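Local atomic coordinates of VP2 (PDB entry 5US7), a protein that probably assembles, in sixty copies of its size variants, into the T=1 icosahedral shell that encloses the genome of human bocavirus 3. Residues Glu351-Trp356 / Asn368-Pro373. Residues are numbered along the deposited sequence; the frame is centred on the assembly and turned at random.
Sequences EYKVQW and NIISNP
Trp356 turns one face of its indole to Ile369 at a buried meeting of two legs of the long irregular insertion between strands of the jelly-roll capsid protein of the parvovirus family, the region usually called the GH loop; residues 351-356 and 368-373 both belong to the chain between helix 331-334 and strand 381-382, and their touching parts run roughly antiparallel, 145° apart. Ile369 CB stands over the six-membered ring in a CH-pi contact, 3.9 Å from its centroid and displaced toward the rim. The isoleucine branches divide the ring between them: CG1 lies over the pyrrole side, 3.4 Å from Trp356 NE1, while CG2 reaches 3.5 Å from CZ2 on the benzo side. A chi1 of 65° sets Trp356 CG between the backbone N and the carbonyl carbon and brings the indole against Ile369, whose backbone N donates a hydrogen bond to Trp356 O, 2.8 Å long and fairly straight. The same carbonyl receives a CA-H...O contact from Asn368. Trp173 meets the indole at an inclined angle, and Arg267 of a neighbouring subunit packs on it, placing this pair close to a subunit boundary. Gln355 swings its CG anti to the backbone N and runs extended alongside Ile370; its CG passes 3.6 Å from Ile370 CA. The Gln355 and Asn368 side chains point the same way, their amide planes 39° apart. Farther along, the aliphatic part of Lys353 slants across Ile370, CD lying 4.0 Å from CG2. Ser371 turns its hydroxyl to a hydrogen bond with Tyr408 OH, while its CB sits 3.3 Å from Val354 O.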
ATOM      1  N   GLU A 351     -48.555  96.695 -59.085  1.00 80.50           N
ATOM      2  CA  GLU A 351     -48.742  95.485 -59.871  1.00 80.50           C
ATOM      3  C   GLU A 351     -47.547  94.547 -59.828  1.00 80.50           C
ATOM      4  O   GLU A 351     -47.614  93.465 -60.417  1.00 80.50           O
ATOM      5  CB  GLU A 351     -49.055  95.837 -61.323  1.00 86.00           C
ATOM      6  CG  GLU A 351     -47.922  96.461 -62.080  1.00 86.00           C
ATOM      7  CD  GLU A 351     -48.342  96.900 -63.462  1.00 86.00           C
ATOM      8  OE1 GLU A 351     -49.434  96.495 -63.908  1.00 86.00           O
ATOM      9  OE2 GLU A 351     -47.579  97.636 -64.112  1.00 86.00           O
ATOM     10  N   TYR A 352     -46.462  94.924 -59.167  1.00 77.67           N
ATOM     11  CA  TYR A 352     -45.365  93.998 -58.949  1.00 77.67           C
ATOM     12  C   TYR A 352     -45.466  93.271 -57.617  1.00 77.67           C
ATOM     13  O   TYR A 352     -44.681  92.352 -57.371  1.00 77.67           O
ATOM     14  CB  TYR A 352     -44.032  94.738 -59.021  1.00 80.14           C
ATOM     15  CG  TYR A 352     -43.765  95.405 -60.344  1.00 80.14           C
ATOM     16  CD1 TYR A 352     -43.151  94.721 -61.375  1.00 80.14           C
ATOM     17  CD2 TYR A 352     -44.124  96.722 -60.560  1.00 80.14           C
ATOM     18  CE1 TYR A 352     -42.907  95.329 -62.583  1.00 80.14           C
ATOM     19  CE2 TYR A 352     -43.886  97.336 -61.764  1.00 80.14           C
ATOM     20  CZ  TYR A 352     -43.275  96.636 -62.772  1.00 80.14           C
ATOM     21  OH  TYR A 352     -43.034  97.250 -63.976  1.00 80.14           O
ATOM     22  N   LYS A 353     -46.394  93.669 -56.755  1.00 73.17           N
ATOM     23  CA  LYS A 353     -46.552  93.067 -55.443  1.00 73.17           C
ATOM     24  C   LYS A 353     -47.361  91.777 -55.524  1.00 73.17           C
ATOM     25  O   LYS A 353     -48.156  91.568 -56.442  1.00 73.17           O
ATOM     26  CB  LYS A 353     -47.235  94.042 -54.490  1.00 74.16           C
ATOM     27  CG  LYS A 353     -46.442  95.296 -54.211  1.00 74.16           C
ATOM     28  CD  LYS A 353     -47.144  96.144 -53.177  1.00 74.16           C
ATOM     29  CE  LYS A 353     -46.327  97.362 -52.802  1.00 74.16           C
ATOM     30  NZ  LYS A 353     -46.375  98.402 -53.860  1.00 74.16           N
ATOM     31  N   VAL A 354     -47.147  90.906 -54.545  1.00 66.98           N
ATOM     32  CA  VAL A 354     -47.986  89.725 -54.376  1.00 66.98           C
ATOM     33  C   VAL A 354     -49.287  90.144 -53.709  1.00 66.98           C
ATOM     34  O   VAL A 354     -49.280  90.895 -52.729  1.00 66.98           O
ATOM     35  CB  VAL A 354     -47.260  88.651 -53.555  1.00 63.70           C
ATOM     36  CG1 VAL A 354     -48.181  87.492 -53.276  1.00 63.70           C
ATOM     37  CG2 VAL A 354     -46.037  88.172 -54.289  1.00 63.70           C
ATOM     38  N   GLN A 355     -50.408  89.677 -54.247  1.00 66.19           N
ATOM     39  CA  GLN A 355     -51.718  90.133 -53.807  1.00 66.19           C
ATOM     40  C   GLN A 355     -52.700  88.978 -53.907  1.00 66.19           C
ATOM     41  O   GLN A 355     -52.717  88.283 -54.922  1.00 66.19           O
ATOM     42  CB  GLN A 355     -52.158  91.306 -54.678  1.00 68.81           C
ATOM     43  CG  GLN A 355     -53.390  92.022 -54.247  1.00 68.81           C
ATOM     44  CD  GLN A 355     -53.624  93.235 -55.102  1.00 68.81           C
ATOM     45  OE1 GLN A 355     -52.818  93.549 -55.972  1.00 68.81           O
ATOM     46  NE2 GLN A 355     -54.720  93.933 -54.858  1.00 68.81           N
ATOM     47  N   TRP A 356     -53.521  88.771 -52.882  1.00 64.02           N
ATOM     48  CA  TRP A 356     -54.470  87.667 -52.909  1.00 64.02           C
ATOM     49  C   TRP A 356     -55.745  88.088 -52.198  1.00 64.02           C
ATOM     50  O   TRP A 356     -55.773  89.086 -51.480  1.00 64.02           O
ATOM     51  CB  TRP A 356     -53.879  86.410 -52.279  1.00 60.11           C
ATOM     52  CG  TRP A 356     -53.586  86.544 -50.840  1.00 60.11           C
ATOM     53  CD1 TRP A 356     -54.383  86.167 -49.811  1.00 60.11           C
ATOM     54  CD2 TRP A 356     -52.413  87.105 -50.252  1.00 60.11           C
ATOM     55  NE1 TRP A 356     -53.780  86.446 -48.617  1.00 60.11           N
ATOM     56  CE2 TRP A 356     -52.567  87.026 -48.863  1.00 60.11           C
ATOM     57  CE3 TRP A 356     -51.246  87.665 -50.769  1.00 60.11           C
ATOM     58  CZ2 TRP A 356     -51.602  87.485 -47.983  1.00 60.11           C
ATOM     59  CZ3 TRP A 356     -50.293  88.118 -49.899  1.00 60.11           C
ATOM     60  CH2 TRP A 356     -50.473  88.028 -48.520  1.00 60.11           C
ATOM     61  N   ASN A 368     -58.670  92.122 -50.335  1.00 70.47           N
ATOM     62  CA  ASN A 368     -57.436  91.752 -51.006  1.00 70.47           C
ATOM     63  C   ASN A 368     -56.272  92.230 -50.157  1.00 70.47           C
ATOM     64  O   ASN A 368     -56.223  93.397 -49.764  1.00 70.47           O
ATOM     65  CB  ASN A 368     -57.381  92.336 -52.420  1.00 72.59           C
ATOM     66  CG  ASN A 368     -57.604  93.824 -52.440  1.00 72.59           C
ATOM     67  OD1 ASN A 368     -58.067  94.404 -51.463  1.00 72.59           O
ATOM     68  ND2 ASN A 368     -57.294  94.453 -53.562  1.00 72.59           N
ATOM     69  N   ILE A 369     -55.351  91.319 -49.856  1.00 67.67           N
ATOM     70  CA  ILE A 369     -54.380  91.593 -48.809  1.00 67.67           C
ATOM     71  C   ILE A 369     -53.214  92.438 -49.309  1.00 67.67           C
ATOM     72  O   ILE A 369     -52.617  93.187 -48.530  1.00 67.67           O
ATOM     73  CB  ILE A 369     -53.910  90.270 -48.198  1.00 64.40           C
ATOM     74  CG1 ILE A 369     -55.119  89.467 -47.754  1.00 64.40           C
ATOM     75  CG2 ILE A 369     -53.077  90.522 -46.985  1.00 64.40           C
ATOM     76  CD1 ILE A 369     -55.957  90.184 -46.744  1.00 64.40           C
ATOM     77  N   ILE A 370     -52.888  92.358 -50.595  1.00 67.40           N
ATOM     78  CA  ILE A 370     -51.742  93.056 -51.176  1.00 67.40           C
ATOM     79  C   ILE A 370     -50.499  92.585 -50.428  1.00 67.40           C
ATOM     80  O   ILE A 370     -50.358  91.391 -50.155  1.00 67.40           O
ATOM     81  CB  ILE A 370     -51.919  94.585 -51.131  1.00 66.69           C
ATOM     82  CG1 ILE A 370     -53.251  94.967 -51.754  1.00 66.69           C
ATOM     83  CG2 ILE A 370     -50.899  95.282 -52.003  1.00 66.69           C
ATOM     84  CD1 ILE A 370     -53.590  96.424 -51.608  1.00 66.69           C
ATOM     85  N   SER A 371     -49.612  93.504 -50.060  1.00 67.16           N
ATOM     86  CA  SER A 371     -48.356  93.164 -49.408  1.00 67.16           C
ATOM     87  C   SER A 371     -47.626  94.456 -49.084  1.00 67.16           C
ATOM     88  O   SER A 371     -47.894  95.505 -49.673  1.00 67.16           O
ATOM     89  CB  SER A 371     -47.473  92.271 -50.275  1.00 63.42           C
ATOM     90  OG  SER A 371     -46.256  91.984 -49.619  1.00 63.42           O
ATOM     91  N   ASN A 372     -46.686  94.358 -48.158  1.00 69.07           N
ATOM     92  CA  ASN A 372     -45.973  95.508 -47.634  1.00 69.07           C
ATOM     93  C   ASN A 372     -44.512  95.141 -47.468  1.00 69.07           C
ATOM     94  O   ASN A 372     -44.163  93.955 -47.435  1.00 69.07           O
ATOM     95  CB  ASN A 372     -46.551  95.962 -46.287  1.00 70.29           C
ATOM     96  CG  ASN A 372     -47.896  96.626 -46.429  1.00 70.29           C
ATOM     97  OD1 ASN A 372     -48.242  97.128 -47.494  1.00 70.29           O
ATOM     98  ND2 ASN A 372     -48.656  96.652 -45.345  1.00 70.29           N
ATOM     99  N   PRO A 373     -43.628  96.128 -47.384  1.00 69.98           N
ATOM    100  CA  PRO A 373     -42.254  95.848 -47.014  1.00 69.98           C
ATOM    101  C   PRO A 373     -42.183  95.371 -45.578  1.00 69.98           C
ATOM    102  O   PRO A 373     -42.829  95.944 -44.690  1.00 69.98           O
ATOM    103  CB  PRO A 373     -41.556  97.201 -47.194  1.00 72.86           C
ATOM    104  CG  PRO A 373     -42.635  98.193 -47.035  1.00 72.86           C
ATOM    105  CD  PRO A 373     -43.835  97.560 -47.660  1.00 72.86           C
TER